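Local coordinates for response regulator receiver protein (Sinorhizobium medicae, PDB 2RDM), which is of uncharacterised function but, as a CheY-like receiver domain, probably accepts a phosphoryl group on an aspartate in two-component signalling, at residues 59-71 with 84-98. The protein carries 1 engineered substitution. Sequence-based numbering, arbitrary orientation.
With GOL (glycerol), chain D.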
ATOM      1  N   ARG A  59       0.932 -27.629   6.445  1.00 40.47           N
ATOM      2  CA  ARG A  59       0.601 -28.992   6.846  1.00 47.32           C
ATOM      3  C   ARG A  59       1.694 -29.586   7.724  1.00 42.97           C
ATOM      4  O   ARG A  59       2.878 -29.486   7.412  1.00 45.54           O
ATOM      5  CB  ARG A  59       0.394 -29.886   5.616  1.00 49.13           C
ATOM      6  CG  ARG A  59      -0.594 -29.361   4.590  1.00 59.43           C
ATOM      7  CD  ARG A  59      -0.545 -30.202   3.319  1.00 62.04           C
ATOM      8  NE  ARG A  59      -1.234 -29.565   2.195  1.00 77.65           N
ATOM      9  CZ  ARG A  59      -2.436 -29.918   1.740  1.00 85.38           C
ATOM     10  NH1 ARG A  59      -3.111 -30.914   2.305  1.00 88.08           N
ATOM     11  NH2 ARG A  59      -2.968 -29.272   0.710  1.00 88.07           N
ATOM     12  N   PHE A  60       1.286 -30.202   8.829  1.00 39.74           N
ATOM     13  CA  PHE A  60       2.189 -30.999   9.639  1.00 37.94           C
ATOM     14  C   PHE A  60       1.725 -32.451   9.568  1.00 43.93           C
ATOM     15  O   PHE A  60       0.753 -32.741   8.868  1.00 44.49           O
ATOM     16  CB  PHE A  60       2.216 -30.467  11.063  1.00 35.03           C
ATOM     17  CG  PHE A  60       2.768 -29.060  11.161  1.00 36.23           C
ATOM     18  CD1 PHE A  60       4.142 -28.838  11.081  1.00 35.29           C
ATOM     19  CD2 PHE A  60       1.914 -27.968  11.294  1.00 36.94           C
ATOM     20  CE1 PHE A  60       4.663 -27.543  11.159  1.00 40.18           C
ATOM     21  CE2 PHE A  60       2.428 -26.666  11.371  1.00 32.04           C
ATOM     22  CZ  PHE A  60       3.796 -26.460  11.301  1.00 32.13           C
ATOM     23  N   CYS A  61       2.421 -33.357  10.258  1.00 47.84           N
ATOM     24  CA  CYS A  61       2.046 -34.782  10.253  1.00 53.36           C
ATOM     25  C   CYS A  61       0.633 -34.964  10.799  1.00 53.10           C
ATOM     26  O   CYS A  61      -0.160 -35.730  10.245  1.00 53.57           O
ATOM     27  CB  CYS A  61       3.037 -35.623  11.063  1.00 55.00           C
ATOM     28  SG  CYS A  61       4.727 -35.618  10.425  1.00 68.26           S
ATOM     29  N   GLN A  62       0.340 -34.227  11.872  1.00 51.22           N
ATOM     30  CA  GLN A  62      -0.966 -34.254  12.523  0.50 52.43           C
ATOM     31  C   GLN A  62      -1.462 -32.826  12.777  1.00 53.63           C
ATOM     32  O   GLN A  62      -0.651 -31.892  12.844  1.00 47.49           O
ATOM     33  CB  GLN A  62      -0.879 -35.028  13.848  0.50 54.13           C
ATOM     34  CG  GLN A  62      -0.720 -36.548  13.704  0.50 54.42           C
ATOM     35  CD  GLN A  62      -1.895 -37.209  13.001  0.50 52.15           C
ATOM     36  OE1 GLN A  62      -3.054 -36.925  13.302  0.50 54.22           O
ATOM     37  NE2 GLN A  62      -1.597 -38.100  12.062  0.50 48.07           N
ATOM     38  N   PRO A  63      -2.805 -32.638  12.898  1.00 54.08           N
ATOM     39  CA  PRO A  63      -3.324 -31.342  13.376  1.00 52.22           C
ATOM     40  C   PRO A  63      -2.787 -31.001  14.770  1.00 46.36           C
ATOM     41  O   PRO A  63      -2.431 -31.911  15.508  1.00 51.46           O
ATOM     42  CB  PRO A  63      -4.839 -31.579  13.445  1.00 54.94           C
ATOM     43  CG  PRO A  63      -5.095 -32.641  12.437  1.00 58.32           C
ATOM     44  CD  PRO A  63      -3.911 -33.554  12.535  1.00 56.60           C
ATOM     45  N   PRO A  64      -2.728 -29.705  15.145  1.00 41.95           N
ATOM     46  CA  PRO A  64      -3.169 -28.477  14.461  1.00 40.59           C
ATOM     47  C   PRO A  64      -2.290 -28.052  13.286  1.00 36.20           C
ATOM     48  O   PRO A  64      -1.071 -28.234  13.326  1.00 39.34           O
ATOM     49  CB  PRO A  64      -3.139 -27.413  15.570  1.00 39.15           C
ATOM     50  CG  PRO A  64      -2.196 -27.930  16.574  1.00 43.61           C
ATOM     51  CD  PRO A  64      -2.148 -29.420  16.469  1.00 40.56           C
ATOM     52  N   ASP A  65      -2.927 -27.508  12.250  1.00 32.97           N
ATOM     53  CA  ASP A  65      -2.216 -27.053  11.071  1.00 34.37           C
ATOM     54  C   ASP A  65      -1.629 -25.643  11.243  1.00 32.47           C
ATOM     55  O   ASP A  65      -1.830 -24.985  12.278  1.00 29.91           O
ATOM     56  CB  ASP A  65      -3.115 -27.153   9.827  1.00 35.84           C
ATOM     57  CG  ASP A  65      -4.351 -26.253   9.897  1.00 39.40           C
ATOM     58  OD1 ASP A  65      -4.307 -25.158  10.506  1.00 36.84           O
ATOM     59  OD2 ASP A  65      -5.382 -26.640   9.309  1.00 40.72           O
ATOM     60  N   GLY A  66      -0.917 -25.181  10.216  1.00 30.63           N
ATOM     61  CA  GLY A  66      -0.284 -23.868  10.244  1.00 32.12           C
ATOM     62  C   GLY A  66      -1.239 -22.692  10.278  1.00 33.69           C
ATOM     63  O   GLY A  66      -0.897 -21.624  10.819  1.00 28.76           O
ATOM     64  N   TRP A  67      -2.430 -22.875   9.709  1.00 28.47           N
ATOM     65  CA  TRP A  67      -3.475 -21.846   9.779  1.00 30.59           C
ATOM     66  C   TRP A  67      -3.840 -21.590  11.236  1.00 31.44           C
ATOM     67  O   TRP A  67      -3.977 -20.437  11.671  1.00 29.45           O
ATOM     68  CB  TRP A  67      -4.734 -22.244   8.997  1.00 29.85           C
ATOM     69  CG  TRP A  67      -4.507 -22.700   7.575  1.00 30.20           C
ATOM     70  CD1 TRP A  67      -4.876 -23.903   7.031  1.00 32.84           C
ATOM     71  CD2 TRP A  67      -3.887 -21.958   6.523  1.00 30.71           C
ATOM     72  NE1 TRP A  67      -4.522 -23.946   5.703  1.00 28.43           N
ATOM     73  CE2 TRP A  67      -3.915 -22.760   5.369  1.00 29.13           C
ATOM     74  CE3 TRP A  67      -3.322 -20.681   6.439  1.00 23.35           C
ATOM     75  CZ2 TRP A  67      -3.382 -22.338   4.153  1.00 34.17           C
ATOM     76  CZ3 TRP A  67      -2.779 -20.269   5.242  1.00 23.19           C
ATOM     77  CH2 TRP A  67      -2.822 -21.095   4.102  1.00 30.49           C
ATOM     78  N   GLN A  68      -3.948 -22.683  11.991  1.00 30.09           N
ATOM     79  CA  GLN A  68      -4.286 -22.589  13.403  0.50 30.51           C
ATOM     80  C   GLN A  68      -3.140 -22.018  14.234  1.00 29.91           C
ATOM     81  O   GLN A  68      -3.376 -21.242  15.181  1.00 33.38           O
ATOM     82  CB  GLN A  68      -4.761 -23.934  13.946  0.50 31.56           C
ATOM     83  CG  GLN A  68      -5.416 -23.854  15.320  0.50 37.18           C
ATOM     84  CD  GLN A  68      -6.332 -22.642  15.513  0.50 35.62           C
ATOM     85  OE1 GLN A  68      -7.243 -22.388  14.721  0.50 31.21           O
ATOM     86  NE2 GLN A  68      -6.107 -21.908  16.592  0.50 32.18           N
ATOM     87  N   VAL A  69      -1.899 -22.343  13.853  1.00 27.31           N
ATOM     88  CA  VAL A  69      -0.705 -21.771  14.508  1.00 31.43           C
ATOM     89  C   VAL A  69      -0.751 -20.247  14.426  1.00 31.58           C
ATOM     90  O   VAL A  69      -0.543 -19.553  15.432  1.00 27.72           O
ATOM     91  CB  VAL A  69       0.638 -22.275  13.881  1.00 30.34           C
ATOM     92  CG1 VAL A  69       1.842 -21.553  14.519  1.00 26.41           C
ATOM     93  CG2 VAL A  69       0.792 -23.771  14.084  1.00 28.83           C
ATOM     94  N   ALA A  70      -1.051 -19.740  13.231  1.00 27.84           N
ATOM     95  CA  ALA A  70      -1.088 -18.287  13.010  1.00 28.76           C
ATOM     96  C   ALA A  70      -2.189 -17.585  13.820  1.00 29.38           C
ATOM     97  O   ALA A  70      -1.985 -16.472  14.319  1.00 29.89           O
ATOM     98  CB  ALA A  70      -1.223 -17.992  11.519  1.00 25.35           C
ATOM     99  N   ARG A  71      -3.341 -18.239  13.962  1.00 28.36           N
ATOM    100  CA  ARG A  71      -4.453 -17.700  14.746  1.00 28.19           C
ATOM    101  C   ARG A  71      -4.051 -17.548  16.196  1.00 33.06           C
ATOM    102  O   ARG A  71      -4.297 -16.501  16.794  1.00 31.06           O
ATOM    103  CB  ARG A  71      -5.701 -18.572  14.628  1.00 31.57           C
ATOM    104  CG  ARG A  71      -6.208 -18.648  13.216  1.00 30.75           C
ATOM    105  CD  ARG A  71      -7.680 -19.034  13.103  1.00 39.71           C
ATOM    106  NE  ARG A  71      -7.907 -19.621  11.784  1.00 38.21           N
ATOM    107  CZ  ARG A  71      -8.014 -18.915  10.661  1.00 47.28           C
ATOM    108  NH1 ARG A  71      -7.946 -17.575  10.693  1.00 36.95           N
ATOM    109  NH2 ARG A  71      -8.192 -19.549   9.508  1.00 45.94           N
ATOM    110  N   TYR A  84       3.700 -17.889   6.002  1.00 26.11           N
ATOM    111  CA  TYR A  84       3.393 -19.299   5.779  1.00 27.11           C
ATOM    112  C   TYR A  84       4.311 -19.878   4.722  1.00 29.27           C
ATOM    113  O   TYR A  84       4.651 -19.204   3.753  1.00 27.93           O
ATOM    114  CB  TYR A  84       1.962 -19.470   5.293  1.00 27.57           C
ATOM    115  CG  TYR A  84       0.863 -18.884   6.172  1.00 28.42           C
ATOM    116  CD1 TYR A  84       0.440 -19.541   7.333  1.00 29.20           C
ATOM    117  CD2 TYR A  84       0.240 -17.682   5.827  1.00 28.58           C
ATOM    118  CE1 TYR A  84      -0.581 -19.020   8.115  1.00 32.64           C
ATOM    119  CE2 TYR A  84      -0.787 -17.147   6.604  1.00 25.30           C
ATOM    120  CZ  TYR A  84      -1.169 -17.803   7.760  1.00 21.03           C
ATOM    121  OH  TYR A  84      -2.196 -17.312   8.491  1.00 25.08           O
ATOM    122  N   ILE A  85       4.666 -21.155   4.871  0.50 26.78           N
ATOM    123  CA  ILE A  85       5.532 -21.847   3.915  0.50 29.71           C
ATOM    124  C   ILE A  85       4.805 -23.097   3.425  0.50 25.66           C
ATOM    125  O   ILE A  85       4.547 -23.998   4.220  0.50 18.66           O
ATOM    126  CB  ILE A  85       6.877 -22.282   4.562  0.50 33.97           C
ATOM    127  CG1 ILE A  85       7.640 -21.096   5.169  0.50 30.70           C
ATOM    128  CG2 ILE A  85       7.737 -23.072   3.577  0.50 37.08           C
ATOM    129  CD1 ILE A  85       7.923 -19.945   4.254  0.50 31.91           C
ATOM    130  N   SER A  86       4.574 -23.132   2.131  1.00 33.41           N
ATOM    131  CA  SER A  86       3.820 -24.216   1.582  1.00 38.06           C
ATOM    132  C   SER A  86       4.409 -24.865   0.401  1.00 43.28           C
ATOM    133  O   SER A  86       5.107 -24.272  -0.344  1.00 43.86           O
ATOM    134  CB  SER A  86       2.430 -23.790   1.276  1.00 42.28           C
ATOM    135  OG  SER A  86       2.398 -23.202   0.028  1.00 56.32           O
ATOM    136  N   GLY A  87       4.104 -26.148   0.233  1.00 51.43           N
ATOM    137  CA  GLY A  87       4.545 -26.890  -0.933  1.00 63.41           C
ATOM    138  C   GLY A  87       3.690 -26.612  -2.155  1.00 71.18           C
ATOM    139  O   GLY A  87       4.193 -26.168  -3.188  1.00 75.75           O
ATOM    140  N   HIS A  88       2.393 -26.874  -2.035  1.00 77.31           N
ATOM    141  CA  HIS A  88       1.521 -26.970  -3.199  1.00 83.72           C
ATOM    142  C   HIS A  88       0.455 -25.879  -3.182  1.00 84.40           C
ATOM    143  O   HIS A  88       0.573 -24.872  -3.879  1.00 85.28           O
ATOM    144  CB  HIS A  88       0.861 -28.348  -3.262  1.00 85.57           C
ATOM    145  CG  HIS A  88       1.835 -29.479  -3.387  1.00 91.87           C
ATOM    146  ND1 HIS A  88       2.342 -29.894  -4.601  1.00 94.11           N
ATOM    147  CD2 HIS A  88       2.394 -30.283  -2.452  1.00 93.24           C
ATOM    148  CE1 HIS A  88       3.172 -30.903  -4.406  1.00 94.53           C
ATOM    149  NE2 HIS A  88       3.221 -31.159  -3.111  1.00 95.13           N
ATOM    150  N   ALA A  89      -0.583 -26.087  -2.380  1.00 84.96           N
ATOM    151  CA  ALA A  89      -1.792 -25.276  -2.464  1.00 84.43           C
ATOM    152  C   ALA A  89      -1.651 -23.990  -1.658  1.00 83.95           C
ATOM    153  O   ALA A  89      -1.650 -24.014  -0.427  1.00 83.26           O
ATOM    154  CB  ALA A  89      -2.999 -26.072  -1.991  1.00 85.04           C
ATOM    155  N   ALA A  90      -1.531 -22.867  -2.359  1.00 82.11           N
ATOM    156  CA  ALA A  90      -1.380 -21.591  -1.720  1.00 79.37           C
ATOM    157  C   ALA A  90      -2.691 -20.869  -1.790  1.00 77.38           C
ATOM    158  O   ALA A  90      -2.890 -19.902  -1.103  1.00 79.24           O
ATOM    159  CB  ALA A  90      -0.270 -20.799  -2.365  1.00 77.31           C
ATOM    160  N   LEU A  91      -3.605 -21.374  -2.614  1.00 74.65           N
ATOM    161  CA  LEU A  91      -4.903 -20.720  -2.831  1.00 66.88           C
ATOM    162  C   LEU A  91      -5.787 -20.817  -1.589  1.00 58.96           C
ATOM    163  O   LEU A  91      -6.708 -20.020  -1.416  1.00 61.16           O
ATOM    164  CB  LEU A  91      -5.614 -21.290  -4.068  1.00 68.65           C
ATOM    165  CG  LEU A  91      -6.685 -20.434  -4.767  1.00 68.66           C
ATOM    166  CD1 LEU A  91      -6.141 -19.085  -5.247  1.00 67.07           C
ATOM    167  CD2 LEU A  91      -7.301 -21.201  -5.927  1.00 69.16           C
ATOM    168  N   GLU A  92      -5.481 -21.785  -0.723  1.00 49.35           N
ATOM    169  CA  GLU A  92      -6.124 -21.933   0.585  1.00 44.64           C
ATOM    170  C   GLU A  92      -5.840 -20.738   1.506  1.00 33.68           C
ATOM    171  O   GLU A  92      -6.589 -20.493   2.445  1.00 37.64           O
ATOM    172  CB  GLU A  92      -5.649 -23.210   1.275  1.00 46.16           C
ATOM    173  CG  GLU A  92      -5.723 -24.461   0.412  1.00 63.16           C
ATOM    174  CD  GLU A  92      -4.967 -25.627   1.016  1.00 72.76           C
ATOM    175  OE1 GLU A  92      -3.779 -25.455   1.379  1.00 75.86           O
ATOM    176  OE2 GLU A  92      -5.560 -26.720   1.126  1.00 82.64           O
ATOM    177  N   TRP A  93      -4.759 -20.013   1.233  1.00 32.47           N
ATOM    178  CA  TRP A  93      -4.439 -18.776   1.974  1.00 30.55           C
ATOM    179  C   TRP A  93      -5.541 -17.723   1.852  1.00 32.24           C
ATOM    180  O   TRP A  93      -5.809 -16.980   2.803  1.00 31.64           O
ATOM    181  CB  TRP A  93      -3.103 -18.219   1.485  1.00 29.37           C
ATOM    182  CG  TRP A  93      -2.664 -16.896   2.079  1.00 30.71           C
ATOM    183  CD1 TRP A  93      -1.998 -16.705   3.256  1.00 29.78           C
ATOM    184  CD2 TRP A  93      -2.815 -15.602   1.485  1.00 27.61           C
ATOM    185  NE1 TRP A  93      -1.746 -15.357   3.447  1.00 28.05           N
ATOM    186  CE2 TRP A  93      -2.237 -14.660   2.375  1.00 28.44           C
ATOM    187  CE3 TRP A  93      -3.395 -15.139   0.295  1.00 27.72           C
ATOM    188  CZ2 TRP A  93      -2.212 -13.298   2.099  1.00 32.48           C
ATOM    189  CZ3 TRP A  93      -3.374 -13.786   0.024  1.00 35.06           C
ATOM    190  CH2 TRP A  93      -2.781 -12.873   0.924  1.00 31.15           C
ATOM    191  N   ALA A  94      -6.178 -17.657   0.682  1.00 31.16           N
ATOM    192  CA  ALA A  94      -7.227 -16.670   0.431  1.00 31.86           C
ATOM    193  C   ALA A  94      -8.409 -16.822   1.386  1.00 30.36           C
ATOM    194  O   ALA A  94      -9.090 -15.850   1.690  1.00 34.12           O
ATOM    195  CB  ALA A  94      -7.697 -16.757  -1.005  1.00 33.18           C
ATOM    196  N   SER A  95      -8.633 -18.042   1.873  1.00 27.57           N
ATOM    197  CA  SER A  95      -9.710 -18.306   2.811  1.00 29.38           C
ATOM    198  C   SER A  95      -9.252 -18.580   4.250  1.00 31.75           C
ATOM    199  O   SER A  95     -10.063 -18.506   5.171  1.00 31.92           O
ATOM    200  CB  SER A  95     -10.575 -19.460   2.312  1.00 35.33           C
ATOM    201  OG  SER A  95      -9.765 -20.586   2.075  1.00 35.11           O
ATOM    202  N   ASN A  96      -7.967 -18.880   4.445  1.00 32.34           N
ATOM    203  CA  ASN A  96      -7.481 -19.325   5.757  1.00 31.96           C
ATOM    204  C   ASN A  96      -6.380 -18.472   6.390  1.00 29.95           C
ATOM    205  O   ASN A  96      -6.179 -18.534   7.603  1.00 32.36           O
ATOM    206  CB  ASN A  96      -7.002 -20.771   5.694  1.00 31.99           C
ATOM    207  CG  ASN A  96      -8.105 -21.739   5.342  1.00 38.84           C
ATOM    208  OD1 ASN A  96      -8.978 -22.020   6.156  1.00 39.35           O
ATOM    209  ND2 ASN A  96      -8.066 -22.258   4.126  1.00 42.94           N
ATOM    210  N   GLY A  97      -5.655 -17.713   5.570  1.00 27.14           N
ATOM    211  CA  GLY A  97      -4.560 -16.867   6.068  1.00 28.95           C
ATOM    212  C   GLY A  97      -5.101 -15.722   6.891  1.00 26.43           C
ATOM    213  O   GLY A  97      -6.243 -15.317   6.715  1.00 26.99           O
ATOM    214  N   VAL A  98      -4.283 -15.208   7.813  1.00 30.43           N
ATOM    215  CA  VAL A  98      -4.669 -14.066   8.627  1.00 26.99           C
ATOM    216  C   VAL A  98      -4.341 -12.759   7.889  1.00 26.74           C
ATOM    217  O   VAL A  98      -3.500 -12.741   6.993  1.00 26.23           O
ATOM    218  CB  VAL A  98      -3.970 -14.086  10.034  1.00 23.30           C
ATOM    219  CG1 VAL A  98      -4.485 -15.244  10.878  1.00 29.71           C
ATOM    220  CG2 VAL A  98      -2.449 -14.146   9.916  1.00 25.62           C
TER
HETATM  221  C1  GOL D 131       3.095 -29.129   3.007  1.00 73.77           C
HETATM  222  O1  GOL D 131       3.272 -28.798   1.646  1.00 75.48           O
HETATM  223  C2  GOL D 131       3.782 -28.119   3.926  1.00 70.00           C
HETATM  224  O2  GOL D 131       2.896 -27.074   4.261  1.00 59.13           O
HETATM  225  C3  GOL D 131       5.046 -27.560   3.281  1.00 70.93           C
HETATM  226  O3  GOL D 131       5.616 -26.563   4.100  1.00 68.47           O
HETATM  227  O   HOH W   1       1.019 -27.445   0.672  1.00 75.10           O
HETATM  228  O   HOH W   2      -4.148 -18.613   9.531  1.00 29.89           O
HETATM  229  O   HOH W   3      -8.244 -16.064   8.594  1.00 33.45           O
HETATM  230  O   HOH W   4      -8.307 -22.245   8.938  1.00 42.45           O
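Trp67 sits between Tyr84 and Asn96 and makes the largest share of this contact. Its CG lies beside the backbone N (chi1 -51°), which swings the indole off helix 66-71 toward residues 92-97. The edge of its six-membered ring meets the face of Tyr84 in a T-shaped pair, with centroids 4.8 Å apart and planes turned by 57°. Asn96 CB lies over an indole face in a CH-pi contact, 3.6 Å from the centroid of the Trp67 five-membered ring. Trp67 CH2 comes within 3.5 Å of Trp93 CA. The Asn96 amide turns back to its own segment, where ND2 donates to Glu92 O at 2.9 Å.

Ala70 CB packs against the Tyr84 ring, 3.6 Å from CE1. The phenol oxygen accepts from Val98 N. A water donates to Trp67 O and Asn96 O and accepts from Tyr84 OH, tying both segments together. The extended Arg71 chain carries its guanidinium to the Asn96 backbone, and another water links NH2 to Asn96 OD1. Arg71 NH1 also hydrogen-bonds Ser95 O of a second subunit. Arg59 and Glu92 form a long salt bridge by charge alone, NH2 to OE2 3.7 Å; OE2 lies off the guanidinium plane, and no N-H is aimed at it. Glycerol, probably from the crystallisation liquor, accepts hydrogen bonds from Arg59 N and Gly87 N and donates one to Ile85 O.

The contact lies in the beta-alpha-beta unit 53-57, 66-76, 82-86 of the CheY-like fold. The axes of segments 66-71 and 84-86 run antiparallel (175°) and come within 10.1 Å. Tyr84 also touches Thr56 and Ile103 on the flanking strands 53-57 and 102-105.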